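Local coordinates for protein gamma-glutamyl-gamma-aminobutyrate hydrolase PuuD (Escherichia coli, PDB 6VTV) that hydrolyses the gamma-glutamyl linkage of gamma-glutamyl-gamma-aminobutyrate, releasing 4-aminobutanoate and glutamate in the breakdown of putrescine, at residues N77-E89 with E123-K135. Residues are numbered along the deposited sequence; the frame is centred on the assembly and turned at random.
Sequences NVQPHLYGENGDE and ELVVATGGSLHRK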
ATOM      1  N   ASN B  77       4.810 -16.080   9.472  1.00 31.55           N
ATOM      2  CA  ASN B  77       5.756 -16.128  10.575  1.00 30.19           C
ATOM      3  C   ASN B  77       7.140 -15.734  10.084  1.00 28.63           C
ATOM      4  O   ASN B  77       7.480 -15.928   8.913  1.00 25.64           O
ATOM      5  CB  ASN B  77       5.813 -17.523  11.210  1.00 36.28           C
ATOM      6  CG  ASN B  77       4.440 -18.066  11.545  1.00 41.52           C
ATOM      7  OD1 ASN B  77       3.713 -17.479  12.345  1.00 43.38           O
ATOM      8  ND2 ASN B  77       4.087 -19.203  10.956  1.00 46.19           N
ATOM      9  N   VAL B  78       7.936 -15.170  10.996  1.00 27.83           N
ATOM     10  CA  VAL B  78       9.307 -14.802  10.669  1.00 24.46           C
ATOM     11  C   VAL B  78      10.113 -16.057  10.361  1.00 23.25           C
ATOM     12  O   VAL B  78       9.937 -17.105  10.997  1.00 23.43           O
ATOM     13  CB  VAL B  78       9.924 -14.008  11.833  1.00 21.20           C
ATOM     14  CG1 VAL B  78      11.356 -13.598  11.515  1.00 20.18           C
ATOM     15  CG2 VAL B  78       9.069 -12.787  12.152  1.00 20.15           C
ATOM     16  N   GLN B  79      10.995 -15.959   9.370  1.00 24.66           N
ATOM     17  CA  GLN B  79      11.864 -17.078   9.034  1.00 26.83           C
ATOM     18  C   GLN B  79      12.745 -17.425  10.231  1.00 26.20           C
ATOM     19  O   GLN B  79      13.395 -16.533  10.794  1.00 23.21           O
ATOM     20  CB  GLN B  79      12.733 -16.745   7.822  1.00 28.10           C
ATOM     21  CG  GLN B  79      11.960 -16.588   6.524  1.00 26.84           C
ATOM     22  CD  GLN B  79      12.779 -15.913   5.442  1.00 31.92           C
ATOM     23  OE1 GLN B  79      13.181 -16.547   4.465  1.00 33.62           O
ATOM     24  NE2 GLN B  79      13.036 -14.621   5.612  1.00 31.99           N
ATOM     25  N   PRO B  80      12.794 -18.692  10.648  1.00 28.10           N
ATOM     26  CA  PRO B  80      13.550 -19.039  11.864  1.00 32.68           C
ATOM     27  C   PRO B  80      15.039 -18.747  11.775  1.00 34.15           C
ATOM     28  O   PRO B  80      15.682 -18.586  12.820  1.00 31.17           O
ATOM     29  CB  PRO B  80      13.282 -20.543  12.025  1.00 32.30           C
ATOM     30  CG  PRO B  80      12.002 -20.782  11.280  1.00 31.61           C
ATOM     31  CD  PRO B  80      12.044 -19.842  10.114  1.00 29.60           C
ATOM     32  N   HIS B  81      15.613 -18.671  10.571  1.00 34.98           N
ATOM     33  CA  HIS B  81      17.039 -18.386  10.457  1.00 37.12           C
ATOM     34  C   HIS B  81      17.381 -16.947  10.814  1.00 31.21           C
ATOM     35  O   HIS B  81      18.561 -16.642  11.019  1.00 31.48           O
ATOM     36  CB  HIS B  81      17.539 -18.705   9.043  1.00 37.48           C
ATOM     37  CG  HIS B  81      17.229 -17.643   8.034  1.00 32.11           C
ATOM     38  ND1 HIS B  81      16.060 -17.629   7.305  1.00 29.06           N
ATOM     39  CD2 HIS B  81      17.942 -16.569   7.623  1.00 31.50           C
ATOM     40  CE1 HIS B  81      16.062 -16.586   6.493  1.00 30.96           C
ATOM     41  NE2 HIS B  81      17.193 -15.927   6.667  1.00 32.13           N
ATOM     42  N   LEU B  82      16.386 -16.061  10.899  1.00 28.34           N
ATOM     43  CA  LEU B  82      16.660 -14.681  11.277  1.00 27.44           C
ATOM     44  C   LEU B  82      16.982 -14.542  12.759  1.00 27.22           C
ATOM     45  O   LEU B  82      17.562 -13.526  13.159  1.00 27.53           O
ATOM     46  CB  LEU B  82      15.480 -13.785  10.906  1.00 28.55           C
ATOM     47  CG  LEU B  82      15.353 -13.480   9.411  1.00 32.10           C
ATOM     48  CD1 LEU B  82      14.103 -12.664   9.128  1.00 30.46           C
ATOM     49  CD2 LEU B  82      16.594 -12.762   8.899  1.00 30.81           C
ATOM     50  N   TYR B  83      16.621 -15.528  13.582  1.00 28.05           N
ATOM     51  CA  TYR B  83      17.058 -15.578  14.972  1.00 31.15           C
ATOM     52  C   TYR B  83      17.875 -16.836  15.253  1.00 34.87           C
ATOM     53  O   TYR B  83      17.843 -17.376  16.360  1.00 38.84           O
ATOM     54  CB  TYR B  83      15.876 -15.460  15.939  1.00 29.43           C
ATOM     55  CG  TYR B  83      14.706 -16.388  15.685  1.00 28.68           C
ATOM     56  CD1 TYR B  83      13.713 -16.056  14.770  1.00 27.42           C
ATOM     57  CD2 TYR B  83      14.576 -17.580  16.387  1.00 30.83           C
ATOM     58  CE1 TYR B  83      12.637 -16.894  14.547  1.00 27.70           C
ATOM     59  CE2 TYR B  83      13.503 -18.425  16.169  1.00 28.91           C
ATOM     60  CZ  TYR B  83      12.538 -18.077  15.249  1.00 28.70           C
ATOM     61  OH  TYR B  83      11.468 -18.913  15.029  1.00 27.90           O
ATOM     62  N   GLY B  84      18.608 -17.313  14.248  1.00 37.23           N
ATOM     63  CA  GLY B  84      19.618 -18.332  14.459  1.00 39.99           C
ATOM     64  C   GLY B  84      19.131 -19.759  14.550  1.00 39.63           C
ATOM     65  O   GLY B  84      19.883 -20.623  15.010  1.00 38.43           O
ATOM     66  N   GLU B  85      17.907 -20.046  14.122  1.00 36.79           N
ATOM     67  CA  GLU B  85      17.374 -21.398  14.167  1.00 39.21           C
ATOM     68  C   GLU B  85      17.304 -21.987  12.764  1.00 39.84           C
ATOM     69  O   GLU B  85      17.298 -21.270  11.761  1.00 37.04           O
ATOM     70  CB  GLU B  85      15.991 -21.421  14.827  1.00 41.06           C
ATOM     71  CG  GLU B  85      16.012 -20.993  16.287  1.00 44.04           C
ATOM     72  CD  GLU B  85      14.818 -21.504  17.067  1.00 44.30           C
ATOM     73  OE1 GLU B  85      14.068 -22.341  16.524  1.00 44.55           O
ATOM     74  OE2 GLU B  85      14.633 -21.072  18.224  1.00 44.29           O
ATOM     75  N   ASN B  86      17.258 -23.313  12.706  1.00 43.39           N
ATOM     76  CA  ASN B  86      17.258 -24.041  11.447  1.00 47.93           C
ATOM     77  C   ASN B  86      15.860 -24.551  11.118  1.00 43.34           C
ATOM     78  O   ASN B  86      14.997 -24.686  11.989  1.00 44.80           O
ATOM     79  CB  ASN B  86      18.247 -25.209  11.498  1.00 59.09           C
ATOM     80  CG  ASN B  86      19.687 -24.746  11.597  1.00 70.00           C
ATOM     81  OD1 ASN B  86      20.319 -24.861  12.648  1.00 74.72           O
ATOM     82  ND2 ASN B  86      20.215 -24.214  10.500  1.00 73.76           N
ATOM     83  N   GLY B  87      15.646 -24.834   9.835  1.00 40.80           N
ATOM     84  CA  GLY B  87      14.352 -25.277   9.359  1.00 41.20           C
ATOM     85  C   GLY B  87      13.448 -24.123   8.981  1.00 37.42           C
ATOM     86  O   GLY B  87      13.783 -22.942   9.112  1.00 34.56           O
ATOM     87  N   ASP B  88      12.265 -24.481   8.494  1.00 36.24           N
ATOM     88  CA  ASP B  88      11.264 -23.507   8.087  1.00 39.68           C
ATOM     89  C   ASP B  88       9.976 -23.722   8.871  1.00 43.71           C
ATOM     90  O   ASP B  88       9.816 -24.699   9.606  1.00 45.26           O
ATOM     91  CB  ASP B  88      10.991 -23.584   6.577  1.00 40.78           C
ATOM     92  CG  ASP B  88      10.478 -24.947   6.136  1.00 47.10           C
ATOM     93  OD1 ASP B  88      10.393 -25.868   6.974  1.00 48.55           O
ATOM     94  OD2 ASP B  88      10.154 -25.095   4.938  1.00 52.64           O
ATOM     95  N   GLU B  89       9.057 -22.784   8.699  1.00 44.82           N
ATOM     96  CA  GLU B  89       7.717 -22.845   9.253  1.00 47.60           C
ATOM     97  C   GLU B  89       6.724 -22.565   8.136  1.00 47.08           C
ATOM     98  O   GLU B  89       7.068 -21.921   7.139  1.00 44.19           O
ATOM     99  CB  GLU B  89       7.533 -21.830  10.391  1.00 47.65           C
ATOM    100  CG  GLU B  89       8.221 -22.223  11.691  1.00 47.56           C
ATOM    101  CD  GLU B  89       7.708 -23.537  12.252  1.00 51.92           C
ATOM    102  OE1 GLU B  89       6.492 -23.797  12.145  1.00 54.93           O
ATOM    103  OE2 GLU B  89       8.521 -24.309  12.803  1.00 50.92           O
ATOM    104  N   GLU B 123       8.600  -9.389  15.037  1.00 22.04           N
ATOM    105  CA  GLU B 123       9.657  -8.744  14.267  1.00 21.59           C
ATOM    106  C   GLU B 123      10.541  -7.884  15.163  1.00 23.81           C
ATOM    107  O   GLU B 123      11.766  -7.863  14.999  1.00 26.51           O
ATOM    108  CB  GLU B 123       9.050  -7.905  13.141  1.00 21.97           C
ATOM    109  CG  GLU B 123       8.509  -8.731  11.986  1.00 20.14           C
ATOM    110  CD  GLU B 123       7.640  -7.921  11.043  1.00 21.97           C
ATOM    111  OE1 GLU B 123       7.190  -6.825  11.436  1.00 25.56           O
ATOM    112  OE2 GLU B 123       7.406  -8.382   9.907  1.00 25.44           O
ATOM    113  N   LEU B 124       9.936  -7.175  16.120  1.00 19.81           N
ATOM    114  CA  LEU B 124      10.712  -6.363  17.055  1.00 19.73           C
ATOM    115  C   LEU B 124      11.639  -7.230  17.895  1.00 19.85           C
ATOM    116  O   LEU B 124      12.811  -6.892  18.101  1.00 23.62           O
ATOM    117  CB  LEU B 124       9.771  -5.563  17.958  1.00 25.21           C
ATOM    118  CG  LEU B 124       9.772  -4.038  17.849  1.00 34.77           C
ATOM    119  CD1 LEU B 124       9.165  -3.423  19.105  1.00 33.50           C
ATOM    120  CD2 LEU B 124      11.180  -3.510  17.619  1.00 38.95           C
ATOM    121  N   VAL B 125      11.123  -8.353  18.399  1.00 23.86           N
ATOM    122  CA  VAL B 125      11.920  -9.228  19.252  1.00 26.22           C
ATOM    123  C   VAL B 125      13.098  -9.801  18.474  1.00 27.27           C
ATOM    124  O   VAL B 125      14.231  -9.837  18.969  1.00 22.07           O
ATOM    125  CB  VAL B 125      11.035 -10.340  19.845  1.00 21.36           C
ATOM    126  CG1 VAL B 125      11.885 -11.405  20.520  1.00 21.68           C
ATOM    127  CG2 VAL B 125      10.032  -9.748  20.825  1.00 19.68           C
ATOM    128  N   VAL B 126      12.856 -10.240  17.238  1.00 23.62           N
ATOM    129  CA  VAL B 126      13.924 -10.844  16.450  1.00 23.59           C
ATOM    130  C   VAL B 126      14.925  -9.786  15.997  1.00 23.74           C
ATOM    131  O   VAL B 126      16.137 -10.032  15.974  1.00 26.73           O
ATOM    132  CB  VAL B 126      13.332 -11.621  15.259  1.00 21.83           C
ATOM    133  CG1 VAL B 126      14.432 -12.084  14.315  1.00 23.43           C
ATOM    134  CG2 VAL B 126      12.528 -12.810  15.758  1.00 21.28           C
ATOM    135  N   ALA B 127      14.443  -8.590  15.647  1.00 22.65           N
ATOM    136  CA  ALA B 127      15.337  -7.563  15.120  1.00 24.01           C
ATOM    137  C   ALA B 127      16.342  -7.091  16.163  1.00 25.30           C
ATOM    138  O   ALA B 127      17.453  -6.678  15.810  1.00 26.75           O
ATOM    139  CB  ALA B 127      14.532  -6.375  14.593  1.00 27.31           C
ATOM    140  N   THR B 128      15.982  -7.148  17.443  1.00 24.39           N
ATOM    141  CA  THR B 128      16.844  -6.671  18.513  1.00 28.91           C
ATOM    142  C   THR B 128      17.638  -7.789  19.177  1.00 31.30           C
ATOM    143  O   THR B 128      18.260  -7.558  20.219  1.00 36.34           O
ATOM    144  CB  THR B 128      16.019  -5.916  19.555  1.00 29.41           C
ATOM    145  OG1 THR B 128      14.871  -6.696  19.916  1.00 29.68           O
ATOM    146  CG2 THR B 128      15.559  -4.578  18.991  1.00 31.32           C
ATOM    147  N   GLY B 129      17.637  -8.989  18.602  1.00 29.06           N
ATOM    148  CA  GLY B 129      18.465 -10.076  19.080  1.00 27.49           C
ATOM    149  C   GLY B 129      17.746 -11.186  19.817  1.00 29.00           C
ATOM    150  O   GLY B 129      18.415 -12.068  20.368  1.00 27.98           O
ATOM    151  N   GLY B 130      16.416 -11.180  19.848  1.00 28.79           N
ATOM    152  CA  GLY B 130      15.656 -12.193  20.549  1.00 31.06           C
ATOM    153  C   GLY B 130      15.315 -13.379  19.668  1.00 29.83           C
ATOM    154  O   GLY B 130      15.800 -13.526  18.543  1.00 29.29           O
ATOM    155  N   SER B 131      14.457 -14.244  20.204  1.00 27.46           N
ATOM    156  CA  SER B 131      14.031 -15.452  19.515  1.00 26.60           C
ATOM    157  C   SER B 131      12.551 -15.682  19.782  1.00 26.64           C
ATOM    158  O   SER B 131      11.937 -15.015  20.621  1.00 21.90           O
ATOM    159  CB  SER B 131      14.853 -16.669  19.954  1.00 26.60           C
ATOM    160  OG  SER B 131      14.697 -16.909  21.341  1.00 26.10           O
ATOM    161  N   LEU B 132      11.977 -16.646  19.064  1.00 28.29           N
ATOM    162  CA  LEU B 132      10.549 -16.915  19.125  1.00 27.92           C
ATOM    163  C   LEU B 132      10.288 -18.383  19.423  1.00 26.64           C
ATOM    164  O   LEU B 132      11.084 -19.259  19.077  1.00 25.63           O
ATOM    165  CB  LEU B 132       9.852 -16.549  17.809  1.00 28.15           C
ATOM    166  CG  LEU B 132      10.118 -15.162  17.232  1.00 27.11           C
ATOM    167  CD1 LEU B 132       9.427 -15.018  15.889  1.00 24.34           C
ATOM    168  CD2 LEU B 132       9.651 -14.087  18.199  1.00 26.25           C
ATOM    169  N   HIS B 133       9.153 -18.637  20.074  1.00 23.77           N
ATOM    170  CA  HIS B 133       8.580 -19.975  20.122  1.00 29.83           C
ATOM    171  C   HIS B 133       7.907 -20.253  18.784  1.00 26.61           C
ATOM    172  O   HIS B 133       7.027 -19.496  18.364  1.00 24.58           O
ATOM    173  CB  HIS B 133       7.564 -20.093  21.257  1.00 32.63           C
ATOM    174  CG  HIS B 133       8.173 -20.148  22.623  1.00 34.43           C
ATOM    175  ND1 HIS B 133       8.841 -21.257  23.096  1.00 37.51           N
ATOM    176  CD2 HIS B 133       8.196 -19.239  23.626  1.00 35.08           C
ATOM    177  CE1 HIS B 133       9.258 -21.024  24.328  1.00 39.04           C
ATOM    178  NE2 HIS B 133       8.880 -19.807  24.673  1.00 37.05           N
ATOM    179  N   ARG B 134       8.316 -21.326  18.108  1.00 27.10           N
ATOM    180  CA  ARG B 134       7.732 -21.624  16.807  1.00 29.15           C
ATOM    181  C   ARG B 134       6.395 -22.344  16.912  1.00 33.21           C
ATOM    182  O   ARG B 134       5.597 -22.282  15.969  1.00 31.36           O
ATOM    183  CB  ARG B 134       8.711 -22.448  15.968  1.00 30.08           C
ATOM    184  CG  ARG B 134       9.911 -21.641  15.497  1.00 29.26           C
ATOM    185  CD  ARG B 134      11.102 -22.520  15.158  1.00 33.77           C
ATOM    186  NE  ARG B 134      10.939 -23.201  13.878  1.00 37.02           N
ATOM    187  CZ  ARG B 134      11.931 -23.792  13.220  1.00 41.57           C
ATOM    188  NH1 ARG B 134      13.159 -23.782  13.721  1.00 43.62           N
ATOM    189  NH2 ARG B 134      11.698 -24.391  12.059  1.00 34.02           N
ATOM    190  N   LYS B 135       6.129 -23.016  18.034  1.00 29.64           N
ATOM    191  CA  LYS B 135       4.874 -23.743  18.254  1.00 28.45           C
ATOM    192  C   LYS B 135       4.493 -23.565  19.724  1.00 28.23           C
ATOM    193  O   LYS B 135       4.918 -24.344  20.582  1.00 30.60           O
ATOM    194  CB  LYS B 135       5.006 -25.217  17.888  1.00 33.17           C
ATOM    195  CG  LYS B 135       5.299 -25.484  16.420  1.00 36.81           C
ATOM    196  CD  LYS B 135       4.074 -25.243  15.556  1.00 39.04           C
ATOM    197  CE  LYS B 135       3.079 -26.385  15.669  1.00 42.30           C
ATOM    198  NZ  LYS B 135       1.845 -26.114  14.878  1.00 43.57           N
TER
HETATM  199  O   HOH W   1      11.289 -22.174  18.634  1.00 44.82           O
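Arg134 inserts its guanidinium into the curve of the loop 85-89, where four oxygens line its edge: Glu85 OE1, Asn86 O, Asp88 O and Glu89 OE2. Arg134 NH1 gives a short bond to Asn86 O (2.7 Å) and a longer but nearly straight one to Glu85 OE1 (3.3 Å, N-H...O 172°), which is met on its anti lone pair. NH2 reaches Asp88 O from above the carbonyl plane, and Arg134 NE pairs with Glu89 OE2 at 2.9 Å. The result is a salt-bridge network in which two carboxylates probably balance the arginine's charge. A bend at chi2 (-60°) turns the Glu89 chain back toward Arg134; the carboxylate and guanidinium planes stand 86° apart. Pro80 CG lies over one guanidinium face, 3.6 Å from Arg134 CZ, so the plane is held at that face by Pro80 and around its edge by the oxygens. A water accepts from Arg134 N and donates to Leu132 O and, weakly, across to Glu85 OE1.

Tyr83, the second large contributor, packs along Gly130-Leu132 and reaches Arg134, its OH 3.2 Å from Arg134 CG. Its ring is sandwiched: Pro80 O sits over the centre of one face, and Leu132 N lies over the opposite face, 3.7 Å from Tyr83 CE2. Val126 CG2 packs against Tyr83 CD1 at 3.6 Å, and Val126 CG1 continues the apolar surface to Leu82 and Val78.

Glu85 OE2 also forms a salt bridge with Lys192. Within this class I glutamine amidotransferase-like domain, the contact ties the loop between strand 68-71 and helix 94-109 to the Schellman-capped end of helix 119-127, which directly follows the predicted nucleophile Cys118, and to strand 132-133, which pairs antiparallel with strand 190-191.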